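Local atomic coordinates of deoxyhypusine hydroxylase (Homo sapiens, PDB entry 4D50), a protein that catalyses, with a diiron centre, the hydroxylation of deoxyhypusine to hypusine in translation initiation factor eIF5A, the second step in making that modified lysine. Residues R31-L36 with A57-E62; Q24-R29 with C278-D283; P42-W47 with G68-A73; Q10-I15 with R37-P42. One frame throughout, in Å; residues are numbered along the deposited sequence.

Interaction 1 (R31-L36 with A57-E62); sequences RALFTL and ALLKHE. With FE (Fe (III) ion), chain D; PER (peroxide ion), chain E.
With its first torsion at 171°, Leu33 sends CG away from its own backbone N and toward helix 57-70, while Glu62, whose chain bends at its second torsion, folds its CG and carboxylate beside the Phe34 ring. The CD2 methyl of Leu33 rests against Glu62 CB at 3.7 Å, the two side chains crossing at about a right angle. Phe34 meets the next carbon along, its CZ lying 3.6 Å from Glu62 CG. Glu62 OE2 sits at the rim of that ring, in its plane and 3.8 Å from CZ of Phe34, with ring and carboxylate planes 48° apart. Leu33 CD2 also reaches Leu59 CD1, at 4.4 Å, one helical turn earlier. An alanine in place of Glu62 removes the methylene and carboxylate beside Phe34 CZ, which would probably open a gap at the ring and leave it freer to turn. Next to Glu62 on the same turn, His61 faces the diiron site: its NE2 binds iron at 2.3 Å, and its ND1 donates a bond of 2.7 Å to Leu58 O, on a lone pair in the carbonyl plane, which fixes how the imidazole is rotated. His245 and Glu246 complete the protein ligands of this iron, which also holds the peroxide. The segments run nearly parallel, 6° between their directions, their axes 11.3 Å apart at closest approach. Helix 3-20 packs on Ala32, Thr35 and Leu36, helix 272-289 touches Arg31 and Leu58, and helix 90-103 covers Lys60 and His61.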
loop_
_atom_site.group_PDB
_atom_site.type_symbol
_atom_site.label_atom_id
_atom_site.label_comp_id
_atom_site.label_asym_id
_atom_site.label_seq_id
_atom_site.Cartn_x
_atom_site.Cartn_y
_atom_site.Cartn_z
ATOM N N ARG A 31 1.349 -1.288 -15.066
ATOM C CA ARG A 31 2.711 -1.417 -15.529
ATOM C C ARG A 31 3.278 -0.067 -15.791
ATOM O O ARG A 31 4.412 0.186 -15.388
ATOM C CB ARG A 31 2.791 -2.216 -16.840
ATOM C CG ARG A 31 2.782 -3.678 -16.606
ATOM C CD ARG A 31 2.680 -4.440 -17.933
ATOM N NE ARG A 31 2.155 -5.763 -17.640
ATOM C CZ ARG A 31 2.848 -6.710 -17.003
ATOM N NH1 ARG A 31 4.124 -6.517 -16.654
ATOM N NH2 ARG A 31 2.270 -7.869 -16.730
ATOM N N ALA A 32 2.519 0.798 -16.432
ATOM C CA ALA A 32 2.994 2.206 -16.683
ATOM C C ALA A 32 3.276 2.931 -15.379
ATOM O O ALA A 32 4.275 3.634 -15.193
ATOM C CB ALA A 32 1.974 2.949 -17.499
ATOM N N LEU A 33 2.315 2.834 -14.467
ATOM C CA LEU A 33 2.445 3.474 -13.182
ATOM C C LEU A 33 3.699 3.061 -12.426
ATOM O O LEU A 33 4.409 3.894 -11.939
ATOM C CB LEU A 33 1.214 3.176 -12.292
ATOM C CG LEU A 33 1.316 3.627 -10.822
ATOM C CD1 LEU A 33 1.491 5.157 -10.696
ATOM C CD2 LEU A 33 0.096 3.146 -10.041
ATOM N N PHE A 34 3.967 1.747 -12.258
ATOM C CA PHE A 34 5.129 1.325 -11.559
ATOM C C PHE A 34 6.423 1.627 -12.296
ATOM O O PHE A 34 7.439 1.899 -11.671
ATOM C CB PHE A 34 4.988 -0.130 -11.106
ATOM C CG PHE A 34 4.055 -0.240 -9.939
ATOM C CD1 PHE A 34 4.443 0.233 -8.651
ATOM C CD2 PHE A 34 2.801 -0.746 -10.103
ATOM C CE1 PHE A 34 3.575 0.214 -7.575
ATOM C CE2 PHE A 34 1.921 -0.759 -9.014
ATOM C CZ PHE A 34 2.320 -0.280 -7.779
ATOM N N THR A 35 6.368 1.721 -13.604
ATOM C CA THR A 35 7.566 2.162 -14.299
ATOM C C THR A 35 7.817 3.643 -13.953
ATOM O O THR A 35 8.954 4.002 -13.655
ATOM C CB THR A 35 7.419 1.928 -15.805
ATOM O OG1 THR A 35 7.173 0.528 -15.996
ATOM C CG2 THR A 35 8.689 2.357 -16.619
ATOM N N LEU A 36 6.807 4.481 -14.011
ATOM C CA LEU A 36 6.977 5.878 -13.655
ATOM C C LEU A 36 7.453 6.042 -12.256
ATOM O O LEU A 36 8.197 6.974 -11.987
ATOM C CB LEU A 36 5.720 6.678 -13.855
ATOM C CG LEU A 36 5.234 6.836 -15.293
ATOM C CD1 LEU A 36 3.856 7.506 -15.300
ATOM C CD2 LEU A 36 6.214 7.700 -16.099
ATOM N N ALA A 57 -11.043 3.230 -8.150
ATOM C CA ALA A 57 -10.484 3.527 -6.758
ATOM C C ALA A 57 -9.184 2.752 -6.559
ATOM O O ALA A 57 -8.215 3.280 -5.946
ATOM C CB ALA A 57 -11.464 3.110 -5.664
ATOM N N LEU A 58 -9.137 1.510 -7.036
ATOM C CA LEU A 58 -7.909 0.673 -7.034
ATOM C C LEU A 58 -6.748 1.419 -7.712
ATOM O O LEU A 58 -5.678 1.634 -7.103
ATOM C CB LEU A 58 -8.097 -0.671 -7.722
ATOM C CG LEU A 58 -6.835 -1.519 -7.679
ATOM C CD1 LEU A 58 -6.501 -1.960 -6.258
ATOM C CD2 LEU A 58 -6.958 -2.788 -8.519
ATOM N N LEU A 59 -6.985 1.896 -8.924
ATOM C CA LEU A 59 -5.893 2.594 -9.603
ATOM C C LEU A 59 -5.519 3.859 -8.832
ATOM O O LEU A 59 -4.365 4.100 -8.563
ATOM C CB LEU A 59 -6.261 2.899 -11.060
ATOM C CG LEU A 59 -5.130 3.576 -11.833
ATOM C CD1 LEU A 59 -3.859 2.777 -11.983
ATOM C CD2 LEU A 59 -5.711 3.939 -13.239
ATOM N N LYS A 60 -6.509 4.661 -8.422
ATOM C CA LYS A 60 -6.215 5.946 -7.785
ATOM C C LYS A 60 -5.416 5.832 -6.479
ATOM O O LYS A 60 -4.515 6.617 -6.211
ATOM C CB LYS A 60 -7.482 6.717 -7.511
ATOM C CG LYS A 60 -8.135 7.339 -8.739
ATOM C CD LYS A 60 -9.292 8.264 -8.348
ATOM C CE LYS A 60 -10.481 7.492 -7.855
ATOM N NZ LYS A 60 -11.704 8.306 -7.684
ATOM N N HIS A 61 -5.723 4.832 -5.705
ATOM C CA HIS A 61 -5.002 4.607 -4.458
ATOM C C HIS A 61 -3.584 4.103 -4.715
ATOM O O HIS A 61 -2.657 4.475 -3.969
ATOM C CB HIS A 61 -5.844 3.766 -3.507
ATOM C CG HIS A 61 -5.366 2.356 -3.351
ATOM N ND1 HIS A 61 -5.331 1.459 -4.392
ATOM C CD2 HIS A 61 -4.848 1.728 -2.266
ATOM C CE1 HIS A 61 -4.885 0.289 -3.923
ATOM N NE2 HIS A 61 -4.547 0.449 -2.643
ATOM N N GLU A 62 -3.361 3.387 -5.818
ATOM C CA GLU A 62 -1.976 2.968 -6.208
ATOM C C GLU A 62 -1.133 4.226 -6.638
ATOM O O GLU A 62 0.090 4.331 -6.409
ATOM C CB GLU A 62 -2.048 1.970 -7.322
ATOM C CG GLU A 62 -1.063 0.817 -7.277
ATOM C CD GLU A 62 -1.443 -0.197 -6.209
ATOM O OE1 GLU A 62 -2.600 -0.660 -6.165
ATOM O OE2 GLU A 62 -0.590 -0.409 -5.334
HETATM FE FE FE D . -4.412 -1.262 -1.064
HETATM O O1 PER E . -5.508 0.657 0.608
HETATM O O2 PER E . -6.136 -0.670 0.135
HETATM O O HOH W 1 -2.777 -0.194 0.298
HETATM O O HOH W 2 -2.683 -1.996 -2.129
#

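Interaction 2 (Q24-R29 with C278-D283); sequences QPLQAR and CEVALD. With GAI (guanidine), chain F.
The second and the last helix of the all-helical, HEAT-like chain come together where Leu26 and Gln27, in the first turn of helix 26-39, lie against Glu279, Val280 and Asp283 of helix 272-289. Leu26 supplies the apolar part: its CD2 touches Val280 CG2 at 3.9 Å, and the two side chains cross at about a right angle. The chain of Gln27 is laid across Asp283. With CG between backbone N and carbonyl carbon (chi1 69°) and a bend at the next torsion, it brings CD within 3.5 Å of Asp283 CB, the amide and carboxylate planes 27° apart. No direct hydrogen bond joins the segments, but a water does. It accepts from Leu26 N at 2.9 Å, the first amide after Pro25, which holds the N-cap position, and donates to Glu279 OE2, also at 2.9 Å. The Glu279 chain is extended, and its OE2 also lies 4.0 Å from Leu26 CB. OD2 of Asp283 faces CB and CG of Gln27, whereas OD1 holds a guanidine: N1 of the guanidine gives OD1 of Asp283 a bond of 2.7 Å, while its N3 makes weak bonds to the same OD1 and to Glu279 O. Leu282 CB lies 3.4 Å from the guanidine carbon, and Glu286 completes this pocket. Val280 stands about 11 Å, side chain to ion, from a bound iron. The meeting of early and late helices is consistent with a fold in which two HEAT-repeat halves supply the iron ligands, His61 from one and His245 and Glu246 from the other.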
loop_
_atom_site.group_PDB
_atom_site.type_symbol
_atom_site.label_atom_id
_atom_site.label_comp_id
_atom_site.label_asym_id
_atom_site.label_seq_id
_atom_site.Cartn_x
_atom_site.Cartn_y
_atom_site.Cartn_z
ATOM N N GLN A 24 -6.913 1.771 -22.005
ATOM C CA GLN A 24 -5.883 0.790 -21.912
ATOM C C GLN A 24 -6.339 -0.276 -20.900
ATOM O O GLN A 24 -6.990 0.055 -19.949
ATOM C CB GLN A 24 -4.583 1.431 -21.391
ATOM C CG GLN A 24 -3.785 2.199 -22.445
ATOM C CD GLN A 24 -3.042 1.307 -23.436
ATOM O OE1 GLN A 24 -2.879 0.092 -23.242
ATOM N NE2 GLN A 24 -2.545 1.927 -24.488
ATOM N N PRO A 25 -5.975 -1.521 -21.106
ATOM C CA PRO A 25 -6.303 -2.497 -20.045
ATOM C C PRO A 25 -5.650 -2.099 -18.716
ATOM O O PRO A 25 -4.559 -1.546 -18.710
ATOM C CB PRO A 25 -5.666 -3.774 -20.521
ATOM C CG PRO A 25 -4.854 -3.439 -21.696
ATOM C CD PRO A 25 -5.320 -2.146 -22.253
ATOM N N LEU A 26 -6.315 -2.397 -17.613
ATOM C CA LEU A 26 -5.855 -2.019 -16.289
ATOM C C LEU A 26 -4.426 -2.507 -16.004
ATOM O O LEU A 26 -3.598 -1.789 -15.374
ATOM C CB LEU A 26 -6.831 -2.585 -15.249
ATOM C CG LEU A 26 -6.834 -1.931 -13.866
ATOM C CD1 LEU A 26 -7.039 -0.417 -14.009
ATOM C CD2 LEU A 26 -7.922 -2.556 -12.980
ATOM N N GLN A 27 -4.076 -3.706 -16.438
ATOM C CA GLN A 27 -2.775 -4.235 -16.108
ATOM C C GLN A 27 -1.684 -3.396 -16.796
ATOM O O GLN A 27 -0.605 -3.219 -16.242
ATOM C CB GLN A 27 -2.661 -5.716 -16.483
ATOM C CG GLN A 27 -2.657 -5.993 -17.994
ATOM C CD GLN A 27 -1.837 -7.225 -18.369
ATOM O OE1 GLN A 27 -2.311 -8.099 -19.080
ATOM N NE2 GLN A 27 -0.595 -7.282 -17.899
ATOM N N ALA A 28 -1.986 -2.865 -17.967
ATOM C CA ALA A 28 -1.094 -1.999 -18.747
ATOM C C ALA A 28 -0.895 -0.635 -18.111
ATOM O O ALA A 28 0.191 -0.083 -18.111
ATOM C CB ALA A 28 -1.640 -1.808 -20.146
ATOM N N ARG A 29 -1.953 -0.113 -17.526
ATOM C CA ARG A 29 -1.842 1.119 -16.806
ATOM C C ARG A 29 -1.116 0.887 -15.489
ATOM O O ARG A 29 -0.367 1.757 -15.062
ATOM C CB ARG A 29 -3.216 1.692 -16.593
ATOM C CG ARG A 29 -4.052 1.902 -17.903
ATOM C CD ARG A 29 -5.459 2.343 -17.580
ATOM N NE ARG A 29 -5.504 3.717 -17.147
ATOM C CZ ARG A 29 -6.536 4.357 -16.653
ATOM N NH1 ARG A 29 -7.719 3.760 -16.533
ATOM N NH2 ARG A 29 -6.448 5.626 -16.309
ATOM N N CYS A 278 -8.154 -8.885 -8.457
ATOM C CA CYS A 278 -8.003 -10.248 -8.965
ATOM C C CYS A 278 -7.558 -10.311 -10.448
ATOM O O CYS A 278 -6.685 -11.107 -10.827
ATOM C CB CYS A 278 -9.328 -11.042 -8.738
ATOM S SG CYS A 278 -9.796 -11.342 -7.068
ATOM N N GLU A 279 -8.155 -9.461 -11.274
ATOM C CA GLU A 279 -7.746 -9.210 -12.655
ATOM C C GLU A 279 -6.292 -8.891 -12.897
ATOM O O GLU A 279 -5.606 -9.582 -13.655
ATOM C CB GLU A 279 -8.605 -8.091 -13.257
ATOM C CG GLU A 279 -8.178 -7.688 -14.703
ATOM C CD GLU A 279 -8.940 -6.506 -15.281
ATOM O OE1 GLU A 279 -9.925 -6.045 -14.693
ATOM O OE2 GLU A 279 -8.528 -5.990 -16.339
ATOM N N VAL A 280 -5.808 -7.873 -12.204
ATOM C CA VAL A 280 -4.446 -7.466 -12.280
ATOM C C VAL A 280 -3.520 -8.604 -11.820
ATOM O O VAL A 280 -2.515 -8.871 -12.492
ATOM C CB VAL A 280 -4.225 -6.144 -11.499
ATOM C CG1 VAL A 280 -2.751 -5.786 -11.403
ATOM C CG2 VAL A 280 -4.993 -5.026 -12.216
ATOM N N ALA A 281 -3.864 -9.284 -10.719
ATOM C CA ALA A 281 -3.021 -10.368 -10.173
ATOM C C ALA A 281 -2.918 -11.521 -11.187
ATOM O O ALA A 281 -1.787 -11.998 -11.483
ATOM C CB ALA A 281 -3.544 -10.867 -8.824
ATOM N N LEU A 282 -4.067 -11.899 -11.738
ATOM C CA LEU A 282 -4.087 -12.972 -12.742
ATOM C C LEU A 282 -3.360 -12.553 -13.997
ATOM O O LEU A 282 -2.632 -13.352 -14.551
ATOM C CB LEU A 282 -5.507 -13.413 -13.027
ATOM C CG LEU A 282 -6.211 -14.120 -11.845
ATOM C CD1 LEU A 282 -7.705 -14.202 -12.027
ATOM C CD2 LEU A 282 -5.631 -15.497 -11.487
ATOM N N ASP A 283 -3.560 -11.308 -14.461
ATOM C CA ASP A 283 -2.868 -10.802 -15.634
ATOM C C ASP A 283 -1.381 -10.784 -15.451
ATOM O O ASP A 283 -0.671 -11.080 -16.388
ATOM C CB ASP A 283 -3.345 -9.407 -16.077
ATOM C CG ASP A 283 -4.751 -9.411 -16.706
ATOM O OD1 ASP A 283 -5.363 -10.453 -16.954
ATOM O OD2 ASP A 283 -5.306 -8.314 -16.860
HETATM C C GAI F . -6.954 -12.849 -16.013
HETATM N N1 GAI F . -5.810 -13.044 -16.533
HETATM N N2 GAI F . -7.779 -13.864 -15.952
HETATM N N3 GAI F . -7.344 -11.684 -15.492
HETATM O O HOH W 3 -8.873 -3.667 -18.043
#

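Interaction 3 (P42-W47 with G68-A73); sequences PGAIAW and GQMQDA. With GAI (guanidine), chain I; GAI (guanidine), chain G.
Ile45 is the meeting point of this contact, touching Asp72 with one carbon and Met70 with another. Its CD1 methyl lies 3.5 Å from Asp72 CG, and its CG1 is 3.9 Å from Met70 CE. The Ile45 and Met70 side chains slide past each other in opposite directions, the thioether chain bending at its last torsion so that the methyl also comes within 4.4 Å of Ala44 CB. Ile45 CD1 further borders the guanidine of chain I, 3.4 Å from its N2, and that guanidine makes a weak hydrogen bond of 3.3 Å from N1 to Asp72 OD1. The firmer partner of OD1 is the backbone N of Arg74. An alanine at Asp72 removes the carboxylate, which would probably leave Arg74 N without its side-chain acceptor and the guanidine without a nearby negative charge. Helix 42-50 here packs on the C-terminal end of helix 57-70, whose residues 68-73 lie in the first HEAT-like repeat and where Gln71 turns the chain out of the helix with positive phi (58°). Gln71 is held by bonds from its NE2 to Ala102 O and Glu143. Leu36 of helix 26-39 also touches Ala44, and Arg37 of that helix lies against Met70.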
loop_
_atom_site.group_PDB
_atom_site.type_symbol
_atom_site.label_atom_id
_atom_site.label_comp_id
_atom_site.label_asym_id
_atom_site.label_seq_id
_atom_site.Cartn_x
_atom_site.Cartn_y
_atom_site.Cartn_z
ATOM N N PRO A 42 9.851 15.121 -12.321
ATOM C CA PRO A 42 8.680 16.002 -12.418
ATOM C C PRO A 42 7.709 15.569 -13.487
ATOM O O PRO A 42 6.532 15.612 -13.218
ATOM C CB PRO A 42 9.259 17.381 -12.717
ATOM C CG PRO A 42 10.719 17.182 -12.985
ATOM C CD PRO A 42 11.146 15.788 -12.568
ATOM N N GLY A 43 8.175 15.105 -14.661
ATOM C CA GLY A 43 7.285 14.595 -15.676
ATOM C C GLY A 43 6.468 13.423 -15.093
ATOM O O GLY A 43 5.222 13.345 -15.220
ATOM N N ALA A 44 7.177 12.524 -14.434
ATOM C CA ALA A 44 6.530 11.290 -13.868
ATOM C C ALA A 44 5.490 11.652 -12.831
ATOM O O ALA A 44 4.363 11.181 -12.844
ATOM C CB ALA A 44 7.558 10.392 -13.292
ATOM N N ILE A 45 5.839 12.548 -11.928
ATOM C CA ILE A 45 4.873 13.003 -10.933
ATOM C C ILE A 45 3.619 13.637 -11.568
ATOM O O ILE A 45 2.463 13.389 -11.144
ATOM C CB ILE A 45 5.589 13.936 -9.924
ATOM C CG1 ILE A 45 6.562 13.065 -9.111
ATOM C CG2 ILE A 45 4.624 14.615 -9.002
ATOM C CD1 ILE A 45 7.477 13.770 -8.141
ATOM N N ALA A 46 3.797 14.434 -12.625
ATOM C CA ALA A 46 2.667 15.060 -13.296
ATOM C C ALA A 46 1.714 14.102 -13.977
ATOM O O ALA A 46 0.513 14.283 -13.879
ATOM C CB ALA A 46 3.158 16.104 -14.300
ATOM N N TRP A 47 2.235 13.108 -14.645
ATOM C CA TRP A 47 1.436 12.125 -15.317
ATOM C C TRP A 47 0.668 11.259 -14.272
ATOM O O TRP A 47 -0.466 10.917 -14.475
ATOM C CB TRP A 47 2.302 11.223 -16.181
ATOM C CG TRP A 47 2.813 11.806 -17.471
ATOM C CD1 TRP A 47 4.122 12.062 -17.797
ATOM C CD2 TRP A 47 2.042 12.127 -18.636
ATOM N NE1 TRP A 47 4.213 12.534 -19.085
ATOM C CE2 TRP A 47 2.951 12.626 -19.617
ATOM C CE3 TRP A 47 0.680 12.091 -18.930
ATOM C CZ2 TRP A 47 2.532 13.042 -20.878
ATOM C CZ3 TRP A 47 0.252 12.507 -20.201
ATOM C CH2 TRP A 47 1.177 13.000 -21.149
ATOM N N GLY A 68 3.959 8.352 -2.645
ATOM C CA GLY A 68 4.542 8.219 -1.319
ATOM C C GLY A 68 5.936 7.606 -1.401
ATOM O O GLY A 68 6.879 8.085 -0.743
ATOM N N GLN A 69 6.012 6.475 -2.026
ATOM C CA GLN A 69 7.235 5.682 -2.101
ATOM C C GLN A 69 8.359 6.396 -2.840
ATOM O O GLN A 69 9.553 6.121 -2.540
ATOM C CB GLN A 69 6.911 4.301 -2.756
ATOM C CG GLN A 69 5.914 3.511 -1.967
ATOM C CD GLN A 69 6.407 3.062 -0.640
ATOM O OE1 GLN A 69 7.401 2.403 -0.584
ATOM N NE2 GLN A 69 5.681 3.398 0.440
ATOM N N MET A 70 7.962 7.319 -3.766
ATOM C CA MET A 70 8.876 8.152 -4.533
ATOM C C MET A 70 9.637 9.154 -3.662
ATOM O O MET A 70 10.728 9.598 -4.009
ATOM C CB MET A 70 8.159 8.800 -5.653
ATOM C CG MET A 70 7.721 7.806 -6.737
ATOM S SD MET A 70 6.503 8.477 -7.860
ATOM C CE MET A 70 7.564 9.289 -9.005
ATOM N N GLN A 71 9.046 9.489 -2.538
ATOM C CA GLN A 71 9.640 10.375 -1.515
ATOM C C GLN A 71 10.018 11.771 -2.046
ATOM O O GLN A 71 10.973 12.388 -1.545
ATOM C CB GLN A 71 10.774 9.705 -0.812
ATOM C CG GLN A 71 10.240 8.551 0.079
ATOM C CD GLN A 71 11.275 8.114 1.086
ATOM O OE1 GLN A 71 12.293 7.553 0.713
ATOM N NE2 GLN A 71 10.983 8.301 2.341
ATOM N N ASP A 72 9.286 12.220 -3.065
ATOM C CA ASP A 72 9.568 13.463 -3.732
ATOM C C ASP A 72 8.581 14.508 -3.264
ATOM O O ASP A 72 7.362 14.467 -3.490
ATOM C CB ASP A 72 9.579 13.262 -5.226
ATOM C CG ASP A 72 10.180 14.438 -5.975
ATOM O OD1 ASP A 72 10.001 15.583 -5.530
ATOM O OD2 ASP A 72 10.829 14.178 -7.030
ATOM N N ALA A 73 9.115 15.491 -2.558
ATOM C CA ALA A 73 8.273 16.572 -1.963
ATOM C C ALA A 73 7.431 17.298 -3.014
ATOM O O ALA A 73 6.473 17.936 -2.690
ATOM C CB ALA A 73 9.179 17.560 -1.137
HETATM C C GAI I . 10.962 16.345 -8.869
HETATM N N1 GAI I . 11.087 17.298 -8.080
HETATM N N2 GAI I . 9.745 16.031 -9.306
HETATM N N3 GAI I . 12.036 15.630 -9.216
HETATM C C GAI G . 14.267 14.368 -13.554
HETATM N N1 GAI G . 13.891 14.982 -14.578
HETATM N N2 GAI G . 14.336 13.036 -13.588
HETATM N N3 GAI G . 14.645 15.024 -12.450
#

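Interaction 4 (Q10-I15 with R37-P42); sequences QEVDAI and RGLGGP. With GAI (guanidine), chain I; GAI (guanidine), chain G.
Leu39 points one methyl, CD1, across to helix 3-20, where Val12 and Ile15, a turn apart, both meet it. Val12 and Leu39 lie alongside each other and slide past in opposite directions, with Val12 CG2 at 4.0 Å from Leu39 CD1. This branch of Val12 stands beside its backbone N because CG1 takes the place anti to it, chi1 170°, and CG2 is thereby turned to the leucine. The same CD1 of Leu39 is 4.2 Å from Ile15 CD1, whose chain arrives from the neighbouring turn. All three touching groups are methyls, and no hydrogen bond crosses between the segments. Consecutive helices 3-20 and 26-39 form an antiparallel helical hairpin at the N-terminal end of the HEAT-like array, and Leu39 is the last helical residue of its second arm. Val12 also packs on Leu36, one turn before Leu39, and Ile15 on Ala32, Thr35 and Leu36. Beyond Leu39 the chain leaves the helix through two glycines of positive phi, Gly40 at 71° and Gly41 at 92°, before Pro42 starts helix 42-50. At Gly41 a side chain would be jammed against the carbonyl O of Gly40 and would run into the guanidine of chain G, whose N2 lies 3.8 Å from Gly41 CA. The guanidine of chain I sits by the same glycine, with its N2 3.4 Å from Gly41 C. Arg37 packs on Cys66, Gln69 and Met70 of helix 57-70, while Asp13 OD1 receives a hydrogen bond from Trp47 NE1.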
loop_
_atom_site.group_PDB
_atom_site.type_symbol
_atom_site.label_atom_id
_atom_site.label_comp_id
_atom_site.label_asym_id
_atom_site.label_seq_id
_atom_site.Cartn_x
_atom_site.Cartn_y
_atom_site.Cartn_z
ATOM N N GLN A 10 11.311 11.402 -23.101
ATOM C CA GLN A 10 10.464 10.805 -24.125
ATOM C C GLN A 10 9.747 9.563 -23.578
ATOM O O GLN A 10 8.526 9.399 -23.776
ATOM C CB GLN A 10 11.279 10.365 -25.350
ATOM C CG GLN A 10 11.783 11.507 -26.237
ATOM C CD GLN A 10 12.327 11.045 -27.594
ATOM O OE1 GLN A 10 12.579 9.877 -27.838
ATOM N NE2 GLN A 10 12.530 11.995 -28.477
ATOM N N GLU A 11 10.494 8.674 -22.928
ATOM C CA GLU A 11 9.899 7.410 -22.454
ATOM C C GLU A 11 8.881 7.694 -21.339
ATOM O O GLU A 11 7.764 7.102 -21.263
ATOM C CB GLU A 11 10.970 6.439 -21.973
ATOM C CG GLU A 11 11.818 5.848 -23.087
ATOM C CD GLU A 11 10.923 5.320 -24.208
ATOM O OE1 GLU A 11 10.025 4.498 -23.911
ATOM O OE2 GLU A 11 11.088 5.777 -25.362
ATOM N N VAL A 12 9.239 8.606 -20.459
ATOM C CA VAL A 12 8.267 9.096 -19.480
ATOM C C VAL A 12 6.905 9.578 -20.060
ATOM O O VAL A 12 5.831 9.297 -19.510
ATOM C CB VAL A 12 8.894 10.189 -18.577
ATOM C CG1 VAL A 12 7.841 10.888 -17.728
ATOM C CG2 VAL A 12 9.961 9.599 -17.663
ATOM N N ASP A 13 6.929 10.347 -21.141
ATOM C CA ASP A 13 5.701 10.918 -21.689
ATOM C C ASP A 13 4.877 9.862 -22.367
ATOM O O ASP A 13 3.646 9.840 -22.284
ATOM C CB ASP A 13 6.060 12.028 -22.675
ATOM C CG ASP A 13 6.656 13.213 -21.984
ATOM O OD1 ASP A 13 6.479 13.343 -20.734
ATOM O OD2 ASP A 13 7.329 14.031 -22.676
ATOM N N ALA A 14 5.572 8.924 -22.973
ATOM C CA ALA A 14 4.962 7.768 -23.631
ATOM C C ALA A 14 4.264 6.863 -22.648
ATOM O O ALA A 14 3.108 6.475 -22.876
ATOM C CB ALA A 14 6.027 6.977 -24.348
ATOM N N ILE A 15 4.977 6.518 -21.574
ATOM C CA ILE A 15 4.418 5.696 -20.503
ATOM C C ILE A 15 3.253 6.426 -19.821
ATOM O O ILE A 15 2.197 5.826 -19.509
ATOM C CB ILE A 15 5.524 5.301 -19.491
ATOM C CG1 ILE A 15 6.548 4.408 -20.204
ATOM C CG2 ILE A 15 4.947 4.581 -18.251
ATOM C CD1 ILE A 15 7.927 4.428 -19.576
ATOM N N ARG A 37 6.920 5.233 -11.343
ATOM C CA ARG A 37 7.372 5.291 -9.964
ATOM C C ARG A 37 8.868 5.102 -9.857
ATOM O O ARG A 37 9.546 5.798 -9.088
ATOM C CB ARG A 37 6.606 4.229 -9.156
ATOM C CG ARG A 37 6.979 4.177 -7.701
ATOM C CD ARG A 37 7.998 3.121 -7.466
ATOM N NE ARG A 37 8.503 2.964 -6.105
ATOM C CZ ARG A 37 9.497 3.687 -5.614
ATOM N NH1 ARG A 37 9.991 4.695 -6.313
ATOM N NH2 ARG A 37 9.957 3.462 -4.387
ATOM N N GLY A 38 9.408 4.148 -10.634
ATOM C CA GLY A 38 10.843 3.868 -10.684
ATOM C C GLY A 38 11.680 4.982 -11.315
ATOM O O GLY A 38 12.754 5.350 -10.826
ATOM N N LEU A 39 11.170 5.549 -12.382
ATOM C CA LEU A 39 11.895 6.596 -13.111
ATOM C C LEU A 39 11.946 7.866 -12.350
ATOM O O LEU A 39 12.982 8.526 -12.271
ATOM C CB LEU A 39 11.273 6.780 -14.479
ATOM C CG LEU A 39 11.422 5.599 -15.397
ATOM C CD1 LEU A 39 10.654 5.803 -16.660
ATOM C CD2 LEU A 39 12.907 5.302 -15.724
ATOM N N GLY A 40 10.806 8.255 -11.782
ATOM C CA GLY A 40 10.824 9.456 -10.982
ATOM C C GLY A 40 10.977 10.721 -11.802
ATOM O O GLY A 40 11.016 10.695 -13.028
ATOM N N GLY A 41 11.053 11.814 -11.070
ATOM C CA GLY A 41 11.099 13.122 -11.686
ATOM C C GLY A 41 9.769 13.851 -11.904
ATOM O O GLY A 41 8.683 13.312 -11.696
ATOM N N PRO A 42 9.851 15.121 -12.321
ATOM C CA PRO A 42 8.680 16.002 -12.418
ATOM C C PRO A 42 7.709 15.569 -13.487
ATOM O O PRO A 42 6.532 15.612 -13.218
ATOM C CB PRO A 42 9.259 17.381 -12.717
ATOM C CG PRO A 42 10.719 17.182 -12.985
ATOM C CD PRO A 42 11.146 15.788 -12.568
HETATM C C GAI I . 10.962 16.345 -8.869
HETATM N N1 GAI I . 11.087 17.298 -8.080
HETATM N N2 GAI I . 9.745 16.031 -9.306
HETATM N N3 GAI I . 12.036 15.630 -9.216
HETATM C C GAI G . 14.267 14.368 -13.554
HETATM N N1 GAI G . 13.891 14.982 -14.578
HETATM N N2 GAI G . 14.336 13.036 -13.588
HETATM N N3 GAI G . 14.645 15.024 -12.450
#

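Helix 26-39 carries interactions 1, 2 and 4: its first turn meets helix 272-289, its middle helix 57-70, and its end helix 3-20. Interaction 3 joins helix 42-50 to the far end of helix 57-70. Along the chain, interaction 4 closes before interaction 3 opens, interaction 1 alternates with both, and interactions 1 and 3 fall between the segments of interaction 2. Interactions 3 and 4, about 9 Å between centres, share Pro42 and two guanidines; 1 and 2, about 10 Å apart, touch through Leu59 and Arg29. Interactions 1, 3 and 4 join segments with nearest ends 21 or 22 residues apart, as expected of repeat packing; interaction 2 brings the C-terminal helix beside the half that holds His61.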